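Local coordinates for protein accelerated cell death 11 (Arabidopsis thaliana, PDB 4NT1) that selectively transfers ceramide-1-phosphate and phytoceramide-1-phosphate between membranes and does not transport ceramide lacking the phosphate headgroup, at residues A[107-119]-A[131-143]. Numbering follows the deposited sequence.
Sequences RGLDMVKVLFEQI and PATKSYAQVFAPH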
loop_
_atom_site.group_PDB
_atom_site.type_symbol
_atom_site.label_atom_id
_atom_site.label_comp_id
_atom_site.label_asym_id
_atom_site.label_seq_id
_atom_site.Cartn_x
_atom_site.Cartn_y
_atom_site.Cartn_z
ATOM N N ARG A 107 4.372 -1.443 -3.113
ATOM C CA ARG A 107 3.934 -2.822 -2.908
ATOM C C ARG A 107 2.875 -2.928 -1.810
ATOM O O ARG A 107 1.906 -3.687 -1.934
ATOM C CB ARG A 107 5.130 -3.740 -2.622
ATOM C CG ARG A 107 6.027 -3.934 -3.831
ATOM C CD ARG A 107 7.328 -4.616 -3.456
ATOM N NE ARG A 107 8.198 -4.762 -4.619
ATOM C CZ ARG A 107 9.502 -5.010 -4.551
ATOM N NH1 ARG A 107 10.099 -5.143 -3.370
ATOM N NH2 ARG A 107 10.203 -5.139 -5.670
ATOM N N GLY A 108 3.053 -2.172 -0.730
ATOM C CA GLY A 108 2.061 -2.151 0.328
ATOM C C GLY A 108 0.698 -1.653 -0.145
ATOM O O GLY A 108 -0.340 -2.227 0.192
ATOM N N LEU A 109 0.699 -0.570 -0.923
ATOM C CA LEU A 109 -0.550 -0.031 -1.461
ATOM C C LEU A 109 -1.234 -1.067 -2.331
ATOM O O LEU A 109 -2.461 -1.196 -2.312
ATOM C CB LEU A 109 -0.295 1.217 -2.298
ATOM C CG LEU A 109 0.299 2.411 -1.565
ATOM C CD1 LEU A 109 0.598 3.538 -2.553
ATOM C CD2 LEU A 109 -0.618 2.897 -0.424
ATOM N N ASP A 110 -0.435 -1.797 -3.104
ATOM C CA ASP A 110 -0.952 -2.831 -3.993
ATOM C C ASP A 110 -1.519 -3.990 -3.173
ATOM O O ASP A 110 -2.611 -4.482 -3.468
ATOM C CB ASP A 110 0.171 -3.303 -4.937
ATOM C CG ASP A 110 -0.344 -4.006 -6.184
ATOM O OD1 ASP A 110 -1.543 -3.889 -6.499
ATOM O OD2 ASP A 110 0.479 -4.675 -6.860
ATOM N N MET A 111 -0.816 -4.417 -2.123
ATOM C CA MET A 111 -1.360 -5.500 -1.295
ATOM C C MET A 111 -2.717 -5.126 -0.684
ATOM O O MET A 111 -3.627 -5.950 -0.621
ATOM C CB MET A 111 -0.399 -5.938 -0.183
ATOM C CG MET A 111 -0.746 -7.357 0.365
ATOM S SD MET A 111 -0.407 -7.562 2.124
ATOM C CE MET A 111 -1.875 -6.847 2.877
ATOM N N VAL A 112 -2.840 -3.889 -0.216
ATOM C CA VAL A 112 -4.099 -3.426 0.358
ATOM C C VAL A 112 -5.175 -3.386 -0.726
ATOM O O VAL A 112 -6.303 -3.821 -0.499
ATOM C CB VAL A 112 -3.962 -2.070 1.083
ATOM C CG1 VAL A 112 -5.343 -1.582 1.579
ATOM C CG2 VAL A 112 -2.996 -2.192 2.266
ATOM N N LYS A 113 -4.820 -2.899 -1.911
ATOM C CA LYS A 113 -5.764 -2.911 -3.024
ATOM C C LYS A 113 -6.313 -4.318 -3.296
ATOM O O LYS A 113 -7.519 -4.492 -3.453
ATOM C CB LYS A 113 -5.135 -2.364 -4.309
ATOM C CG LYS A 113 -6.118 -2.342 -5.485
ATOM C CD LYS A 113 -5.459 -2.015 -6.812
ATOM C CE LYS A 113 -4.831 -3.230 -7.437
ATOM N NZ LYS A 113 -5.145 -3.285 -8.892
ATOM N N VAL A 114 -5.429 -5.314 -3.368
ATOM C CA VAL A 114 -5.864 -6.693 -3.641
ATOM C C VAL A 114 -6.644 -7.253 -2.467
ATOM O O VAL A 114 -7.659 -7.926 -2.644
ATOM C CB VAL A 114 -4.674 -7.629 -3.952
ATOM C CG1 VAL A 114 -5.154 -9.089 -4.119
ATOM C CG2 VAL A 114 -3.944 -7.153 -5.198
ATOM N N LEU A 115 -6.166 -6.977 -1.260
ATOM C CA LEU A 115 -6.908 -7.356 -0.066
ATOM C C LEU A 115 -8.363 -6.869 -0.140
ATOM O O LEU A 115 -9.303 -7.656 0.049
ATOM C CB LEU A 115 -6.233 -6.789 1.183
ATOM C CG LEU A 115 -7.045 -7.003 2.455
ATOM C CD1 LEU A 115 -7.089 -8.495 2.781
ATOM C CD2 LEU A 115 -6.408 -6.235 3.596
ATOM N N PHE A 116 -8.550 -5.574 -0.410
ATOM C CA PHE A 116 -9.889 -5.000 -0.529
ATOM C C PHE A 116 -10.711 -5.642 -1.661
ATOM O O PHE A 116 -11.887 -5.974 -1.483
ATOM C CB PHE A 116 -9.815 -3.474 -0.718
ATOM C CG PHE A 116 -9.488 -2.714 0.545
ATOM C CD1 PHE A 116 -9.183 -3.383 1.725
ATOM C CD2 PHE A 116 -9.485 -1.327 0.552
ATOM C CE1 PHE A 116 -8.879 -2.679 2.890
ATOM C CE2 PHE A 116 -9.193 -0.621 1.715
ATOM C CZ PHE A 116 -8.893 -1.297 2.881
ATOM N N GLU A 117 -10.101 -5.797 -2.828
ATOM C CA GLU A 117 -10.768 -6.461 -3.942
ATOM C C GLU A 117 -11.254 -7.842 -3.507
ATOM O O GLU A 117 -12.363 -8.265 -3.843
ATOM C CB GLU A 117 -9.812 -6.619 -5.132
ATOM C CG GLU A 117 -9.587 -5.351 -5.951
ATOM C CD GLU A 117 -8.442 -5.489 -6.957
ATOM O OE1 GLU A 117 -7.560 -6.345 -6.748
ATOM O OE2 GLU A 117 -8.420 -4.736 -7.958
ATOM N N GLN A 118 -10.413 -8.562 -2.775
ATOM C CA GLN A 118 -10.746 -9.935 -2.412
ATOM C C GLN A 118 -11.804 -10.001 -1.318
ATOM O O GLN A 118 -12.640 -10.914 -1.314
ATOM C CB GLN A 118 -9.497 -10.728 -2.021
ATOM C CG GLN A 118 -8.543 -10.964 -3.194
ATOM C CD GLN A 118 -9.137 -11.892 -4.229
ATOM O OE1 GLN A 118 -9.829 -12.852 -3.890
ATOM N NE2 GLN A 118 -8.891 -11.602 -5.502
ATOM N N ILE A 119 -11.768 -9.047 -0.392
ATOM C CA ILE A 119 -12.814 -8.943 0.612
ATOM C C ILE A 119 -14.158 -8.707 -0.073
ATOM O O ILE A 119 -15.142 -9.390 0.205
ATOM C CB ILE A 119 -12.521 -7.831 1.631
ATOM C CG1 ILE A 119 -11.347 -8.245 2.530
ATOM C CG2 ILE A 119 -13.757 -7.542 2.464
ATOM C CD1 ILE A 119 -10.936 -7.185 3.539
ATOM N N PRO A 131 -8.905 -13.816 1.423
ATOM C CA PRO A 131 -8.438 -12.501 0.950
ATOM C C PRO A 131 -7.041 -12.132 1.453
ATOM O O PRO A 131 -6.235 -11.615 0.679
ATOM C CB PRO A 131 -9.476 -11.522 1.522
ATOM C CG PRO A 131 -10.712 -12.358 1.731
ATOM C CD PRO A 131 -10.225 -13.745 2.074
ATOM N N ALA A 132 -6.760 -12.364 2.732
ATOM C CA ALA A 132 -5.435 -12.025 3.269
ATOM C C ALA A 132 -4.353 -12.902 2.632
ATOM O O ALA A 132 -3.281 -12.419 2.256
ATOM C CB ALA A 132 -5.417 -12.157 4.773
ATOM N N THR A 133 -4.640 -14.193 2.498
ATOM C CA THR A 133 -3.694 -15.110 1.857
ATOM C C THR A 133 -3.447 -14.779 0.381
ATOM O O THR A 133 -2.303 -14.761 -0.074
ATOM C CB THR A 133 -4.144 -16.584 2.000
ATOM O OG1 THR A 133 -4.158 -16.937 3.383
ATOM C CG2 THR A 133 -3.185 -17.513 1.250
ATOM N N LYS A 134 -4.514 -14.506 -0.369
ATOM C CA LYS A 134 -4.377 -14.221 -1.796
ATOM C C LYS A 134 -3.630 -12.914 -2.059
ATOM O O LYS A 134 -2.827 -12.823 -2.988
ATOM C CB LYS A 134 -5.741 -14.185 -2.481
ATOM C CG LYS A 134 -6.371 -15.562 -2.663
ATOM C CD LYS A 134 -7.772 -15.445 -3.247
ATOM C CE LYS A 134 -8.392 -16.816 -3.491
ATOM N NZ LYS A 134 -9.743 -16.720 -4.119
ATOM N N SER A 135 -3.896 -11.898 -1.247
ATOM C CA SER A 135 -3.224 -10.619 -1.447
ATOM C C SER A 135 -1.748 -10.742 -1.061
ATOM O O SER A 135 -0.881 -10.190 -1.731
ATOM C CB SER A 135 -3.926 -9.495 -0.671
ATOM O OG SER A 135 -3.907 -9.740 0.724
ATOM N N TYR A 136 -1.456 -11.486 0.002
ATOM C CA TYR A 136 -0.064 -11.681 0.399
ATOM C C TYR A 136 0.708 -12.460 -0.660
ATOM O O TYR A 136 1.812 -12.071 -1.055
ATOM C CB TYR A 136 0.054 -12.409 1.745
ATOM C CG TYR A 136 1.478 -12.791 2.020
ATOM C CD1 TYR A 136 2.372 -11.861 2.541
ATOM C CD2 TYR A 136 1.958 -14.056 1.696
ATOM C CE1 TYR A 136 3.692 -12.187 2.765
ATOM C CE2 TYR A 136 3.291 -14.391 1.919
ATOM C CZ TYR A 136 4.147 -13.451 2.446
ATOM O OH TYR A 136 5.464 -13.769 2.677
ATOM N N ALA A 137 0.118 -13.556 -1.126
ATOM C CA ALA A 137 0.797 -14.438 -2.082
ATOM C C ALA A 137 1.037 -13.752 -3.428
ATOM O O ALA A 137 2.043 -13.991 -4.080
ATOM C CB ALA A 137 -0.001 -15.727 -2.271
ATOM N N GLN A 138 0.108 -12.901 -3.851
ATOM C CA GLN A 138 0.289 -12.191 -5.110
ATOM C C GLN A 138 1.332 -11.083 -5.008
ATOM O O GLN A 138 2.167 -10.920 -5.898
ATOM C CB GLN A 138 -1.027 -11.600 -5.617
ATOM C CG GLN A 138 -0.881 -10.827 -6.927
ATOM C CD GLN A 138 -2.165 -10.136 -7.345
ATOM O OE1 GLN A 138 -3.254 -10.679 -7.171
ATOM N NE2 GLN A 138 -2.044 -8.927 -7.889
ATOM N N VAL A 139 1.275 -10.310 -3.929
ATOM C CA VAL A 139 2.078 -9.091 -3.850
ATOM C C VAL A 139 3.421 -9.259 -3.141
ATOM O O VAL A 139 4.447 -8.795 -3.639
ATOM C CB VAL A 139 1.260 -7.930 -3.214
ATOM C CG1 VAL A 139 2.117 -6.667 -3.081
ATOM C CG2 VAL A 139 0.019 -7.652 -4.052
ATOM N N PHE A 140 3.429 -9.932 -1.995
ATOM C CA PHE A 140 4.627 -9.974 -1.168
ATOM C C PHE A 140 5.421 -11.283 -1.215
ATOM O O PHE A 140 6.643 -11.265 -1.119
ATOM C CB PHE A 140 4.302 -9.613 0.285
ATOM C CG PHE A 140 4.182 -8.135 0.534
ATOM C CD1 PHE A 140 5.279 -7.304 0.391
ATOM C CD2 PHE A 140 2.976 -7.584 0.939
ATOM C CE1 PHE A 140 5.171 -5.938 0.630
ATOM C CE2 PHE A 140 2.861 -6.218 1.184
ATOM C CZ PHE A 140 3.960 -5.400 1.029
ATOM N N ALA A 141 4.745 -12.417 -1.349
ATOM C CA ALA A 141 5.476 -13.680 -1.384
ATOM C C ALA A 141 6.636 -13.700 -2.398
ATOM O O ALA A 141 7.685 -14.256 -2.102
ATOM C CB ALA A 141 4.524 -14.866 -1.608
ATOM N N PRO A 142 6.456 -13.107 -3.598
ATOM C CA PRO A 142 7.560 -13.161 -4.569
ATOM C C PRO A 142 8.822 -12.427 -4.113
ATOM O O PRO A 142 9.878 -12.599 -4.722
ATOM C CB PRO A 142 6.979 -12.460 -5.806
ATOM C CG PRO A 142 5.497 -12.582 -5.646
ATOM C CD PRO A 142 5.265 -12.458 -4.171
ATOM N N HIS A 143 8.717 -11.627 -3.060
ATOM C CA HIS A 143 9.824 -10.769 -2.642
ATOM C C HIS A 143 10.342 -11.200 -1.283
ATOM O O HIS A 143 11.256 -10.584 -0.725
ATOM C CB HIS A 143 9.376 -9.299 -2.600
ATOM C CG HIS A 143 8.760 -8.819 -3.879
ATOM N ND1 HIS A 143 9.502 -8.551 -5.007
ATOM C CD2 HIS A 143 7.472 -8.560 -4.209
ATOM C CE1 HIS A 143 8.701 -8.157 -5.980
ATOM N NE2 HIS A 143 7.463 -8.150 -5.521
HETATM O O HOH W 1 0.480 -7.114 -7.812
#
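Arg-107 lays its guanidinium flat over one face of the His-143 imidazole: the planes differ by 17°, and CZ of Arg-107 stands 3.6 Å from ND1 of His-143. A chain extended from CG to NE carries the group that far, and CD follows over the same ring as a CH-pi contact. The stack takes up a face of the guanidinium, while NH2 makes a salt bridge to the C-terminal carboxylate of Trp-207 and a hydrogen bond to the Ile-205 carbonyl, which probably fix its rotation. Met-111, bent at chi2 and chi3, brings SD to the rim of Phe-140, 3.6 Å from CD2 of that ring and in its plane, a Met-aromatic contact; Met-111 CB lies 3.5 Å from Phe-140 CE2. Phe-140 also meets Phe-57 edge-to-face. Alongside, Val-139 sets its two methyls against the backbone of 107-111, with CG2 3.8 Å from Met-111 CA. Ser-135 is a small residue at one of the two closest CA approaches, facing Leu-115: its CB comes 3.4 Å from Leu-115 N, while Val-114 CG1 packs on its CA. At the other, Gln-118 CB abuts Pro-131 CB at 3.6 Å. No direct hydrogen bond joins the segments; at the more exposed margin one water donates to Asp-110 OD2 and accepts from Gln-138 NE2. The helix axes approach to 8.3 Å with their directions 146° apart, which identifies a roughly antiparallel pair. Tyr-136, directed away from 107-119, hydrogen-bonds through OH to His-144, which, like Arg-104 near Arg-107, binds the N-acylsphingoid base 1-phosphate. The evidence thus places this antiparallel helix packing beside residues that bind the phosphorylated sphingolipid, consistent with a place next to the headgroup site of the all-helical GLTP fold.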